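Local coordinates for protein secreted in xylem 3 (Fusarium oxysporum, PDB 5OD4) that is an effector secreted by a fungal plant pathogen, probably suppressing plant immunity and, as the avirulence protein Avr2, open to recognition by the host, at residues 82-87 against 120-125; 21-26 against 113-118; 49-54 against 62-67; 74-79 against 101-106. All coordinates share one frame; numbering follows the deposited sequence. Where two conformers were deposited one is given.

From the N terminus, the chain first reaches residues 21-26, which wait for 113-118 to close contact 2, the longest loop of the four. Contact 3 lies wholly inside that loop. It pairs 49-54 with 62-67 in a beta hairpin of one sheet. The chain then enters strand 77-85 of the other sheet. Its start meets 101-106 in contact 4, also nested within contact 2. Its end pairs with 120-125 in contact 1, which crosses both contact 2 and contact 4. Contacts 1 and 4 therefore share a strand, with centres about 23 Å apart. Contact 2 ties the two sheets of the beta-sandwich together at one end, and Leu123 packs against Ile50 and Ile63 between them.

Contact 1: residues 82-87 against 120-125; sequences RRIPVA and TYYLTI
Ile84 lies against the ring of Tyr122 on one face of an antiparallel sheet of the beta-sandwich. Strands 77-85 and 119-127 are neighbours. The two side chains cross obliquely. CD1 of Ile84 comes within 3.5 Å of Tyr122 CE1, and its CG1 touches the same Tyr122 CE1. CG1 of Ile84 stands beside its own backbone N (chi1 -56°), which carries the CG1-CD1 arm to that atom. Past the end of the strand, CG1 of Val86 meets Thr120 OG1 at 4.1 Å, the side chains at about a right angle.

The other face carries Arg83 and Tyr121, a non-hydrogen-bonded pair. Arg83 CB touches CE1 of the Tyr121 ring at 3.8 Å. The rest of Arg83 extends away to a salt bridge with Asp94. Tyr121 turns its ring toward Trp113 and Phe21, and its OH bonds to Asp116 O.

Four backbone bonds hold the strands, two at each hydrogen-bonded pair, Arg82 with Tyr122 and Ile84 with Thr120. A water joins Ile84 O to Thr120 OG1. On the Arg83 and Tyr121 face a second water accepts from Arg83 NH1 at 2.9 Å and donates to Tyr121 OH at 2.9 Å, lying in the planes of guanidinium and ring.

Contact 2: residues 21-26 against 113-118; sequences FSTEPL and WDADAS
At one end of the beta-sandwich, where strands 17-21 and 109-114 run out into loops, the Phe21 and Trp113 rings meet. CZ of Phe21 meets CZ2 of Trp113 at 3.9 Å. The phenyl ring reaches the edge of the indole, near the indole plane. The two side chains come from opposite directions. In both, CG sits between the backbone N and the carbonyl carbon (chi1 64° in Phe21 and 63° in Trp113), which turns both rings inward to each other.

Thr23 is buried between the loops. Its CB lies 3.6 Å from Asp116 O, and its CG2 packs over the same peptide. A water bridges the two sides. It bonds to Thr23 OG1, and it accepts from Trp113 NE1 at 2.9 Å and from Asp116 N.

The two strands belong to different sheets of the sandwich, so this junction links the sheets. Phe21 and Trp113 also touch Ile63 and the Tyr121 ring. Further out, CB of Ala117 presses on Thr23 O at 3.2 Å. CD2 of Leu26 meets Ala115 CB at 3.9 Å. An Asx turn shapes the second loop: Asp116 OD1 accepts from Ser118 N at 2.8 Å.

Contact 3: residues 49-54 against 62-67; sequences RIYERS and VIDVAP. With EDO (1,2-ethanediol), chain E; EDO (1,2-ethanediol), chain C.
Asp64 OD2 takes three bonds from two side chains across the hairpin. Arg49 grips it side-on. Its NE donates to Asp64 OD2 at 2.8 Å in a salt bridge, using the anti lone pair of that oxygen. Arg49 NH2 adds a less straight bond to Asp64 OD2 at 3.0 Å. The carboxylate lies at the edge of the guanidinium, the two planes 46° apart. Tyr51 OH donates to the same Asp64 OD2 at 2.7 Å, from the syn side and out of the carboxylate plane. These donors probably favour the charged form of Asp64. Its other oxygen, OD1, accepts from Thr110 OG1 and from a water that also accepts a hydrogen bond from Arg53 NH1.

Arg49 and Tyr51 both place CG between backbone N and carbonyl carbon (chi1 53° and 63°), which brings their ends over the partner strand. Val62 fits between Tyr51 and Arg53. Its CB sits over one face of the Tyr51 ring in a CH-pi contact, 3.8 Å from the ring centroid. Its CG2 lies over the centre of the Arg53 guanidinium, 3.7 Å from Arg53 CZ. On the opposite face, Ile50 CG1 meets Ile63 CG1 at 4.1 Å, side by side.

Backbone bonds join Arg49 with Asp64 and Tyr51 with Val62 in the antiparallel hairpin of strands 47-53 and 60-66. Two ethanediols, probably from the crystallisation liquor, bond to Ile50 N and Glu52 on the side of strand 47-53 away from strand 60-66. Strand 109-114 flanks strand 60-66 on its other side. Ile50 and Ile63 face strand 17-21 of the second sheet through Phe21.

Contact 4: residues 74-79 against 101-106; sequences IANYEI and LSTGSR
Asn76 reaches across to the turn at Ser102 and Thr103. Its CB leaves the backbone to one side, with CG beside its backbone N (chi1 -64°). This swings the amide toward the turn. CG lies 3.5 Å from Thr103 OG1. OD1 takes both bonds. It accepts from Thr103 N at 2.9 Å, with the donor above the carbonyl plane and not on a lone pair. The hydroxyl of Thr103 adds a weak bond to Asn76 OD1 at 3.3 Å. OD1 also touches Ser102 CA. ND2 comes within 3.6 Å of Thr103 OG1.

On the sandwich side, Tyr77 and Leu101 lie side by side and point the same way. CD1 of Tyr77 meets Leu101 CD2 at 4.0 Å, and Leu101 O sits at the edge of the ring. Tyr77 N donates to Leu101 O at 2.8 Å, and Leu101 N donates back to Tyr77 O.

Beyond this pair the regular strand pairing ends, but the chains stay side by side to Ala75 and Thr103. Residues 102-105 form a type II beta turn, with Ser102 O accepting from Ser105 N and Ser105 OG. Gly104 takes the positive phi (90°) characteristic of the third position of such a turn.

Contact 1: residues 82-87 against 120-125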
loop_
_atom_site.group_PDB
_atom_site.type_symbol
_atom_site.label_atom_id
_atom_site.label_comp_id
_atom_site.label_asym_id
_atom_site.label_seq_id
_atom_site.Cartn_x
_atom_site.Cartn_y
_atom_site.Cartn_z
ATOM N N ARG A 82 -1.701 -5.389 -4.933
ATOM C CA ARG A 82 -2.203 -6.648 -5.468
ATOM C C ARG A 82 -2.493 -7.585 -4.306
ATOM O O ARG A 82 -1.873 -7.496 -3.243
ATOM C CB ARG A 82 -1.193 -7.296 -6.419
ATOM C CG ARG A 82 -0.879 -6.388 -7.596
ATOM C CD ARG A 82 0.020 -7.004 -8.637
ATOM N NE ARG A 82 -0.681 -8.002 -9.384
ATOM C CZ ARG A 82 -0.528 -9.326 -9.327
ATOM N NH1 ARG A 82 0.275 -9.942 -8.500
ATOM N NH2 ARG A 82 -1.260 -9.997 -10.141
ATOM N N ARG A 83 -3.462 -8.479 -4.506
ATOM C CA ARG A 83 -3.749 -9.514 -3.502
ATOM C C ARG A 83 -3.595 -10.883 -4.147
ATOM O O ARG A 83 -4.045 -11.097 -5.290
ATOM C CB ARG A 83 -5.112 -9.319 -2.846
ATOM C CG ARG A 83 -6.316 -9.520 -3.751
ATOM C CD ARG A 83 -7.616 -9.342 -2.979
ATOM N NE ARG A 83 -8.768 -9.570 -3.830
ATOM C CZ ARG A 83 -10.027 -9.572 -3.424
ATOM N NH1 ARG A 83 -10.304 -9.450 -2.132
ATOM N NH2 ARG A 83 -11.015 -9.756 -4.285
ATOM N N ILE A 84 -2.980 -11.808 -3.411
ATOM C CA ILE A 84 -2.779 -13.162 -3.908
ATOM C C ILE A 84 -3.427 -14.110 -2.919
ATOM O O ILE A 84 -3.066 -14.115 -1.726
ATOM C CB ILE A 84 -1.329 -13.523 -4.125
ATOM C CG1 ILE A 84 -0.664 -12.525 -5.065
ATOM C CG2 ILE A 84 -1.214 -14.953 -4.706
ATOM C CD1 ILE A 84 0.734 -12.910 -5.489
ATOM N N PRO A 85 -4.410 -14.923 -3.355
ATOM C CA PRO A 85 -5.027 -15.945 -2.502
ATOM C C PRO A 85 -3.982 -16.769 -1.779
ATOM O O PRO A 85 -3.077 -17.249 -2.431
ATOM C CB PRO A 85 -5.826 -16.782 -3.517
ATOM C CG PRO A 85 -6.296 -15.753 -4.517
ATOM C CD PRO A 85 -5.093 -14.856 -4.674
ATOM N N VAL A 86 -4.169 -17.041 -0.489
ATOM C CA VAL A 86 -3.261 -17.911 0.230
ATOM C C VAL A 86 -3.411 -19.359 -0.259
ATOM O O VAL A 86 -4.409 -19.769 -0.838
ATOM C CB VAL A 86 -3.451 -17.832 1.775
ATOM C CG1 VAL A 86 -3.202 -16.425 2.280
ATOM C CG2 VAL A 86 -4.814 -18.350 2.208
ATOM N N ALA A 87 -2.364 -20.118 0.007
ATOM C CA ALA A 87 -2.345 -21.576 -0.178
ATOM C C ALA A 87 -2.695 -21.983 -1.581
ATOM O O ALA A 87 -3.342 -23.011 -1.816
ATOM C CB ALA A 87 -3.196 -22.266 0.831
ATOM N N THR A 120 -2.505 -12.658 0.707
ATOM C CA THR A 120 -1.297 -11.891 0.974
ATOM C C THR A 120 -1.339 -10.652 0.085
ATOM O O THR A 120 -1.760 -10.735 -1.078
ATOM C CB THR A 120 -0.022 -12.721 0.645
ATOM O OG1 THR A 120 -0.084 -13.985 1.350
ATOM C CG2 THR A 120 1.255 -12.012 1.031
ATOM N N TYR A 121 -0.892 -9.523 0.619
ATOM C CA TYR A 121 -0.992 -8.247 -0.060
ATOM C C TYR A 121 0.386 -7.743 -0.448
ATOM O O TYR A 121 1.338 -7.861 0.324
ATOM C CB TYR A 121 -1.704 -7.215 0.866
ATOM C CG TYR A 121 -3.059 -7.704 1.258
ATOM C CD1 TYR A 121 -4.122 -7.589 0.390
ATOM C CD2 TYR A 121 -3.278 -8.345 2.453
ATOM C CE1 TYR A 121 -5.379 -8.084 0.722
ATOM C CE2 TYR A 121 -4.516 -8.863 2.804
ATOM C CZ TYR A 121 -5.555 -8.734 1.924
ATOM O OH TYR A 121 -6.814 -9.241 2.200
ATOM N N TYR A 122 0.473 -7.163 -1.646
ATOM C CA TYR A 122 1.744 -6.695 -2.219
ATOM C C TYR A 122 1.589 -5.241 -2.591
ATOM O O TYR A 122 0.804 -4.914 -3.487
ATOM C CB TYR A 122 2.119 -7.538 -3.457
ATOM C CG TYR A 122 2.371 -8.985 -3.106
ATOM C CD1 TYR A 122 1.314 -9.894 -2.901
ATOM C CD2 TYR A 122 3.659 -9.434 -2.939
ATOM C CE1 TYR A 122 1.550 -11.213 -2.571
ATOM C CE2 TYR A 122 3.922 -10.775 -2.570
ATOM C CZ TYR A 122 2.850 -11.625 -2.379
ATOM O OH TYR A 122 3.079 -12.943 -2.042
ATOM N N LEU A 123 2.333 -4.371 -1.919
ATOM C CA LEU A 123 2.289 -2.938 -2.131
ATOM C C LEU A 123 3.498 -2.511 -2.963
ATOM O O LEU A 123 4.629 -2.894 -2.660
ATOM C CB LEU A 123 2.358 -2.228 -0.768
ATOM C CG LEU A 123 2.538 -0.724 -0.751
ATOM C CD1 LEU A 123 1.345 -0.024 -1.381
ATOM C CD2 LEU A 123 2.780 -0.232 0.669
ATOM N N THR A 124 3.237 -1.670 -3.961
ATOM C CA THR A 124 4.311 -1.023 -4.740
ATOM C C THR A 124 4.033 0.460 -4.759
ATOM O O THR A 124 2.902 0.884 -5.025
ATOM C CB THR A 124 4.387 -1.561 -6.163
ATOM O OG1 THR A 124 4.563 -2.974 -6.164
ATOM C CG2 THR A 124 5.542 -0.936 -6.937
ATOM N N ILE A 125 5.070 1.252 -4.515
ATOM C CA ILE A 125 5.037 2.729 -4.628
ATOM C C ILE A 125 6.132 3.096 -5.611
ATOM O O ILE A 125 7.302 2.702 -5.422
ATOM C CB ILE A 125 5.313 3.401 -3.281
ATOM C CG1 ILE A 125 4.284 2.968 -2.212
ATOM C CG2 ILE A 125 5.318 4.906 -3.421
ATOM C CD1 ILE A 125 4.622 3.412 -0.800
HETATM O O HOH W 1 -9.074 -8.917 0.402
HETATM O O HOH W 2 -0.837 -15.595 -0.622
#

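Contact 2: residues 21-26 against 113-118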
loop_
_atom_site.group_PDB
_atom_site.type_symbol
_atom_site.label_atom_id
_atom_site.label_comp_id
_atom_site.label_asym_id
_atom_site.label_seq_id
_atom_site.Cartn_x
_atom_site.Cartn_y
_atom_site.Cartn_z
ATOM N N PHE A 21 2.636 -8.145 2.907
ATOM C CA PHE A 21 2.186 -8.382 4.269
ATOM C C PHE A 21 0.998 -9.303 4.282
ATOM O O PHE A 21 0.262 -9.425 3.315
ATOM C CB PHE A 21 1.882 -7.088 5.027
ATOM C CG PHE A 21 0.741 -6.277 4.454
ATOM C CD1 PHE A 21 0.962 -5.375 3.430
ATOM C CD2 PHE A 21 -0.565 -6.438 4.910
ATOM C CE1 PHE A 21 -0.085 -4.608 2.927
ATOM C CE2 PHE A 21 -1.587 -5.681 4.412
ATOM C CZ PHE A 21 -1.351 -4.777 3.416
ATOM N N SER A 22 0.832 -9.933 5.440
ATOM C CA SER A 22 -0.315 -10.762 5.770
ATOM C C SER A 22 -1.257 -9.987 6.723
ATOM O O SER A 22 -0.880 -9.036 7.381
ATOM C CB SER A 22 0.159 -12.081 6.431
ATOM O OG SER A 22 0.989 -12.854 5.594
ATOM N N THR A 23 -2.484 -10.444 6.759
ATOM C CA THR A 23 -3.466 -9.981 7.754
ATOM C C THR A 23 -3.745 -11.165 8.688
ATOM O O THR A 23 -4.073 -12.275 8.239
ATOM C CB THR A 23 -4.755 -9.511 7.060
ATOM O OG1 THR A 23 -4.439 -8.367 6.240
ATOM C CG2 THR A 23 -5.866 -9.234 8.008
ATOM N N GLU A 24 -3.686 -10.889 9.975
ATOM C CA GLU A 24 -3.944 -11.920 10.943
ATOM C C GLU A 24 -5.398 -12.318 10.968
ATOM O O GLU A 24 -6.274 -11.450 10.749
ATOM C CB GLU A 24 -3.537 -11.493 12.358
ATOM C CG GLU A 24 -2.033 -11.518 12.616
ATOM C CD GLU A 24 -1.097 -10.909 11.601
ATOM O OE1 GLU A 24 -0.253 -11.685 11.088
ATOM O OE2 GLU A 24 -1.147 -9.683 11.399
ATOM N N PRO A 25 -5.706 -13.567 11.297
ATOM C CA PRO A 25 -7.029 -14.003 11.567
ATOM C C PRO A 25 -7.716 -12.975 12.479
ATOM O O PRO A 25 -7.147 -12.450 13.420
ATOM C CB PRO A 25 -6.758 -15.372 12.265
ATOM C CG PRO A 25 -5.559 -15.899 11.613
ATOM C CD PRO A 25 -4.731 -14.693 11.456
ATOM N N LEU A 26 -8.946 -12.665 12.159
ATOM C CA LEU A 26 -9.672 -11.583 12.819
ATOM C C LEU A 26 -10.009 -11.825 14.320
ATOM O O LEU A 26 -10.238 -10.863 15.083
ATOM C CB LEU A 26 -10.903 -11.219 12.019
ATOM C CG LEU A 26 -10.620 -10.713 10.586
ATOM C CD1 LEU A 26 -11.922 -10.451 9.857
ATOM C CD2 LEU A 26 -9.727 -9.479 10.552
ATOM N N TRP A 113 -9.626 -1.333 2.756
ATOM C CA TRP A 113 -10.491 -2.465 2.389
ATOM C C TRP A 113 -10.906 -3.213 3.636
ATOM O O TRP A 113 -10.304 -3.070 4.696
ATOM C CB TRP A 113 -9.825 -3.388 1.376
ATOM C CG TRP A 113 -8.571 -4.067 1.829
ATOM C CD1 TRP A 113 -8.462 -5.269 2.454
ATOM C CD2 TRP A 113 -7.234 -3.619 1.607
ATOM N NE1 TRP A 113 -7.144 -5.610 2.627
ATOM C CE2 TRP A 113 -6.370 -4.607 2.111
ATOM C CE3 TRP A 113 -6.665 -2.484 0.990
ATOM C CZ2 TRP A 113 -4.998 -4.500 2.001
ATOM C CZ3 TRP A 113 -5.303 -2.393 0.924
ATOM C CH2 TRP A 113 -4.486 -3.380 1.421
ATOM N N ASP A 114 -11.940 -4.036 3.524
ATOM C CA ASP A 114 -12.365 -4.881 4.649
ATOM C C ASP A 114 -11.270 -5.926 4.897
ATOM O O ASP A 114 -10.894 -6.677 4.012
ATOM C CB ASP A 114 -13.683 -5.574 4.332
ATOM C CG ASP A 114 -14.860 -4.634 4.261
ATOM O OD1 ASP A 114 -14.837 -3.515 4.787
ATOM O OD2 ASP A 114 -15.909 -5.085 3.743
ATOM N N ALA A 115 -10.802 -6.007 6.134
ATOM C CA ALA A 115 -9.669 -6.868 6.439
ATOM C C ALA A 115 -9.998 -8.315 6.141
ATOM O O ALA A 115 -11.094 -8.792 6.472
ATOM C CB ALA A 115 -9.278 -6.688 7.885
ATOM N N ASP A 116 -9.046 -9.027 5.546
ATOM C CA ASP A 116 -9.250 -10.398 5.100
ATOM C C ASP A 116 -7.929 -11.146 5.167
ATOM O O ASP A 116 -6.963 -10.799 4.479
ATOM C CB ASP A 116 -9.863 -10.429 3.705
ATOM C CG ASP A 116 -10.294 -11.850 3.247
ATOM O OD1 ASP A 116 -9.754 -12.839 3.701
ATOM O OD2 ASP A 116 -11.218 -11.957 2.389
ATOM N N ALA A 117 -7.903 -12.181 5.997
ATOM C CA ALA A 117 -6.705 -12.980 6.218
ATOM C C ALA A 117 -6.400 -13.987 5.120
ATOM O O ALA A 117 -5.352 -14.619 5.142
ATOM C CB ALA A 117 -6.823 -13.737 7.540
ATOM N N SER A 118 -7.283 -14.123 4.139
ATOM C CA SER A 118 -7.193 -15.153 3.093
ATOM C C SER A 118 -6.381 -14.737 1.877
ATOM O O SER A 118 -6.368 -15.483 0.900
ATOM C CB SER A 118 -8.591 -15.620 2.655
ATOM O OG SER A 118 -9.279 -14.676 1.878
HETATM O O HOH W 3 -6.674 -7.350 4.924
HETATM O O HOH W 4 -2.937 -12.929 5.077
#

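Contact 3: residues 49-54 against 62-67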
loop_
_atom_site.group_PDB
_atom_site.type_symbol
_atom_site.label_atom_id
_atom_site.label_comp_id
_atom_site.label_asym_id
_atom_site.label_seq_id
_atom_site.Cartn_x
_atom_site.Cartn_y
_atom_site.Cartn_z
ATOM N N ARG A 49 2.389 3.921 5.976
ATOM C CA ARG A 49 1.984 3.102 7.102
ATOM C C ARG A 49 0.901 2.151 6.654
ATOM O O ARG A 49 0.073 2.489 5.816
ATOM C CB ARG A 49 1.543 3.936 8.309
ATOM C CG ARG A 49 0.476 4.960 8.008
ATOM C CD ARG A 49 0.119 5.735 9.260
ATOM N NE ARG A 49 -0.983 6.638 8.994
ATOM C CZ ARG A 49 -1.422 7.532 9.846
ATOM N NH1 ARG A 49 -0.853 7.691 11.035
ATOM N NH2 ARG A 49 -2.427 8.302 9.493
ATOM N N ILE A 50 0.917 0.958 7.243
ATOM C CA ILE A 50 -0.011 -0.129 6.958
ATOM C C ILE A 50 -0.583 -0.540 8.296
ATOM O O ILE A 50 0.172 -0.897 9.202
ATOM C CB ILE A 50 0.705 -1.310 6.278
ATOM C CG1 ILE A 50 1.421 -0.885 4.983
ATOM C CG2 ILE A 50 -0.287 -2.423 6.024
ATOM C CD1 ILE A 50 2.393 -1.903 4.443
ATOM N N TYR A 51 -1.894 -0.437 8.453
ATOM C CA TYR A 51 -2.505 -0.602 9.763
ATOM C C TYR A 51 -3.932 -1.019 9.630
ATOM O O TYR A 51 -4.431 -1.190 8.535
ATOM C CB TYR A 51 -2.344 0.676 10.594
ATOM C CG TYR A 51 -3.018 1.893 10.029
ATOM C CD1 TYR A 51 -2.440 2.628 8.994
ATOM C CD2 TYR A 51 -4.210 2.346 10.538
ATOM C CE1 TYR A 51 -3.037 3.773 8.494
ATOM C CE2 TYR A 51 -4.794 3.513 10.072
ATOM C CZ TYR A 51 -4.209 4.228 9.060
ATOM O OH TYR A 51 -4.789 5.402 8.622
ATOM N N GLU A 52 -4.597 -1.209 10.767
ATOM C CA GLU A 52 -6.019 -1.538 10.790
ATOM C C GLU A 52 -6.787 -0.515 11.599
ATOM O O GLU A 52 -6.252 0.109 12.521
ATOM C CB GLU A 52 -6.246 -2.948 11.344
ATOM C CG GLU A 52 -5.649 -3.993 10.370
ATOM C CD GLU A 52 -5.322 -5.338 11.005
ATOM O OE1 GLU A 52 -5.057 -5.379 12.225
ATOM O OE2 GLU A 52 -5.426 -6.365 10.290
ATOM N N ARG A 53 -8.060 -0.338 11.240
ATOM C CA ARG A 53 -8.977 0.506 11.963
ATOM C C ARG A 53 -10.306 -0.174 12.088
ATOM O O ARG A 53 -10.701 -0.989 11.277
ATOM C CB ARG A 53 -9.117 1.873 11.309
ATOM C CG ARG A 53 -9.785 1.960 9.968
ATOM C CD ARG A 53 -10.277 3.382 9.662
ATOM N NE ARG A 53 -9.174 4.309 9.410
ATOM C CZ ARG A 53 -8.879 4.910 8.238
ATOM N NH1 ARG A 53 -7.836 5.731 8.168
ATOM N NH2 ARG A 53 -9.589 4.706 7.126
ATOM N N SER A 54 -11.033 0.183 13.128
ATOM C CA SER A 54 -12.358 -0.366 13.329
ATOM C C SER A 54 -13.412 0.251 12.384
ATOM O O SER A 54 -13.312 1.429 12.070
ATOM C CB SER A 54 -12.808 -0.125 14.756
ATOM O OG SER A 54 -12.015 -0.824 15.668
ATOM N N VAL A 62 -5.776 -0.450 6.166
ATOM C CA VAL A 62 -5.514 0.885 5.632
ATOM C C VAL A 62 -4.056 1.020 5.267
ATOM O O VAL A 62 -3.180 0.610 6.055
ATOM C CB VAL A 62 -5.889 1.978 6.660
ATOM C CG1 VAL A 62 -5.772 3.354 6.030
ATOM C CG2 VAL A 62 -7.307 1.764 7.214
ATOM N N ILE A 63 -3.797 1.649 4.123
ATOM C CA ILE A 63 -2.452 2.066 3.754
ATOM C C ILE A 63 -2.489 3.556 3.485
ATOM O O ILE A 63 -3.271 4.007 2.663
ATOM C CB ILE A 63 -1.939 1.323 2.524
ATOM C CG1 ILE A 63 -1.953 -0.186 2.769
ATOM C CG2 ILE A 63 -0.520 1.818 2.142
ATOM C CD1 ILE A 63 -1.418 -1.039 1.651
ATOM N N ASP A 64 -1.606 4.303 4.149
ATOM C CA ASP A 64 -1.384 5.732 3.864
ATOM C C ASP A 64 0.021 5.915 3.330
ATOM O O ASP A 64 0.966 5.322 3.847
ATOM C CB ASP A 64 -1.533 6.571 5.137
ATOM C CG ASP A 64 -2.897 6.597 5.733
ATOM O OD1 ASP A 64 -3.910 6.644 5.002
ATOM O OD2 ASP A 64 -2.979 6.641 7.015
ATOM N N VAL A 65 0.161 6.831 2.337
ATOM C CA VAL A 65 1.463 7.181 1.763
ATOM C C VAL A 65 1.539 8.696 1.739
ATOM O O VAL A 65 0.625 9.353 1.252
ATOM C CB VAL A 65 1.598 6.604 0.353
ATOM C CG1 VAL A 65 2.922 7.057 -0.274
ATOM C CG2 VAL A 65 1.497 5.090 0.372
ATOM N N ALA A 66 2.657 9.279 2.246
ATOM C CA ALA A 66 2.747 10.724 2.302
ATOM C C ALA A 66 4.175 11.167 2.158
ATOM O O ALA A 66 5.115 10.445 2.536
ATOM C CB ALA A 66 2.181 11.256 3.612
ATOM N N PRO A 67 4.389 12.395 1.678
ATOM C CA PRO A 67 5.719 13.009 1.774
ATOM C C PRO A 67 6.137 13.154 3.229
ATOM O O PRO A 67 5.282 13.181 4.127
ATOM C CB PRO A 67 5.536 14.403 1.145
ATOM C CG PRO A 67 4.247 14.318 0.370
ATOM C CD PRO A 67 3.405 13.354 1.143
HETATM C C1 EDO E . -3.019 0.477 14.599
HETATM O O1 EDO E . -4.438 0.750 14.478
HETATM C C2 EDO E . -2.692 -1.023 14.493
HETATM O O2 EDO E . -2.950 -1.511 13.166
HETATM C C1 EDO C . 4.613 0.655 8.277
HETATM O O1 EDO C . 3.271 0.487 8.854
HETATM C C2 EDO C . 5.642 -0.429 8.578
HETATM O O2 EDO C . 5.079 -1.668 8.182
HETATM O O HOH W 5 -6.158 7.428 6.373
#

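Contact 4: residues 74-79 against 101-106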
loop_
_atom_site.group_PDB
_atom_site.type_symbol
_atom_site.label_atom_id
_atom_site.label_comp_id
_atom_site.label_asym_id
_atom_site.label_seq_id
_atom_site.Cartn_x
_atom_site.Cartn_y
_atom_site.Cartn_z
ATOM N N ILE A 74 6.980 16.094 -4.845
ATOM C CA ILE A 74 7.737 16.770 -5.889
ATOM C C ILE A 74 7.542 16.165 -7.258
ATOM O O ILE A 74 8.120 16.644 -8.246
ATOM C CB ILE A 74 9.246 16.826 -5.562
ATOM C CG1 ILE A 74 9.915 15.454 -5.643
ATOM C CG2 ILE A 74 9.470 17.456 -4.205
ATOM C CD1 ILE A 74 11.392 15.500 -5.354
ATOM N N ALA A 75 6.732 15.119 -7.340
ATOM C CA ALA A 75 6.478 14.342 -8.554
ATOM C C ALA A 75 5.169 13.613 -8.342
ATOM O O ALA A 75 4.596 13.620 -7.253
ATOM C CB ALA A 75 7.620 13.404 -8.862
ATOM N N ASN A 76 4.722 12.944 -9.416
ATOM C CA ASN A 76 3.569 12.040 -9.308
ATOM C C ASN A 76 4.022 10.642 -8.993
ATOM O O ASN A 76 5.030 10.180 -9.521
ATOM C CB ASN A 76 2.814 12.017 -10.639
ATOM C CG ASN A 76 2.228 13.355 -10.995
ATOM O OD1 ASN A 76 1.459 13.927 -10.223
ATOM N ND2 ASN A 76 2.561 13.846 -12.189
ATOM N N TYR A 77 3.255 9.958 -8.141
ATOM C CA TYR A 77 3.560 8.585 -7.741
ATOM C C TYR A 77 2.349 7.711 -7.918
ATOM O O TYR A 77 1.198 8.093 -7.639
ATOM C CB TYR A 77 4.004 8.517 -6.259
ATOM C CG TYR A 77 5.234 9.325 -5.952
ATOM C CD1 TYR A 77 5.136 10.701 -5.711
ATOM C CD2 TYR A 77 6.482 8.762 -5.884
ATOM C CE1 TYR A 77 6.242 11.450 -5.424
ATOM C CE2 TYR A 77 7.612 9.514 -5.574
ATOM C CZ TYR A 77 7.488 10.849 -5.347
ATOM O OH TYR A 77 8.539 11.665 -5.042
ATOM N N GLU A 78 2.621 6.486 -8.371
ATOM C CA GLU A 78 1.661 5.399 -8.504
ATOM C C GLU A 78 1.783 4.500 -7.282
ATOM O O GLU A 78 2.892 4.096 -6.912
ATOM C CB GLU A 78 1.981 4.631 -9.790
ATOM C CG GLU A 78 1.132 3.406 -10.066
ATOM C CD GLU A 78 -0.283 3.692 -10.472
ATOM O OE1 GLU A 78 -0.717 4.839 -10.530
ATOM O OE2 GLU A 78 -1.010 2.692 -10.763
ATOM N N ILE A 79 0.643 4.170 -6.662
ATOM C CA ILE A 79 0.584 3.317 -5.488
ATOM C C ILE A 79 -0.366 2.172 -5.820
ATOM O O ILE A 79 -1.501 2.407 -6.216
ATOM C CB ILE A 79 0.060 4.097 -4.274
ATOM C CG1 ILE A 79 0.934 5.298 -3.959
ATOM C CG2 ILE A 79 -0.051 3.188 -3.067
ATOM C CD1 ILE A 79 0.236 6.374 -3.184
ATOM N N LEU A 101 -0.365 9.803 -5.615
ATOM C CA LEU A 101 0.136 10.971 -4.869
ATOM C C LEU A 101 0.614 11.923 -5.944
ATOM O O LEU A 101 1.596 11.659 -6.607
ATOM C CB LEU A 101 1.276 10.548 -3.861
ATOM C CG LEU A 101 1.842 11.701 -3.010
ATOM C CD1 LEU A 101 0.821 12.193 -1.996
ATOM C CD2 LEU A 101 3.109 11.245 -2.339
ATOM N N SER A 102 -0.124 13.037 -6.150
ATOM C CA SER A 102 0.127 13.947 -7.241
ATOM C C SER A 102 1.133 15.037 -6.864
ATOM O O SER A 102 1.248 15.430 -5.699
ATOM C CB SER A 102 -1.190 14.646 -7.604
ATOM O OG SER A 102 -1.721 15.245 -6.434
ATOM N N THR A 103 1.830 15.570 -7.858
ATOM C CA THR A 103 2.772 16.673 -7.611
ATOM C C THR A 103 2.055 17.815 -6.902
ATOM O O THR A 103 1.006 18.256 -7.325
ATOM C CB THR A 103 3.301 17.188 -8.938
ATOM O OG1 THR A 103 3.842 16.084 -9.612
ATOM C CG2 THR A 103 4.378 18.239 -8.735
ATOM N N GLY A 104 2.651 18.294 -5.812
ATOM C CA GLY A 104 2.087 19.374 -5.039
ATOM C C GLY A 104 1.160 18.973 -3.921
ATOM O O GLY A 104 0.833 19.802 -3.081
ATOM N N SER A 105 0.700 17.719 -3.929
ATOM C CA SER A 105 -0.171 17.263 -2.863
ATOM C C SER A 105 0.592 17.058 -1.572
ATOM O O SER A 105 1.787 16.778 -1.554
ATOM C CB SER A 105 -0.952 16.037 -3.277
ATOM O OG SER A 105 -0.170 14.904 -3.439
ATOM N N ARG A 106 -0.149 17.161 -0.479
ATOM C CA ARG A 106 0.397 16.931 0.849
ATOM C C ARG A 106 0.125 15.538 1.384
ATOM O O ARG A 106 0.775 15.089 2.318
ATOM C CB ARG A 106 -0.149 17.987 1.803
ATOM C CG ARG A 106 0.407 19.348 1.428
ATOM C CD ARG A 106 0.003 20.488 2.310
ATOM N NE ARG A 106 0.648 21.714 1.846
ATOM C CZ ARG A 106 0.347 22.367 0.717
ATOM N NH1 ARG A 106 -0.612 21.933 -0.088
ATOM N NH2 ARG A 106 1.011 23.468 0.389
#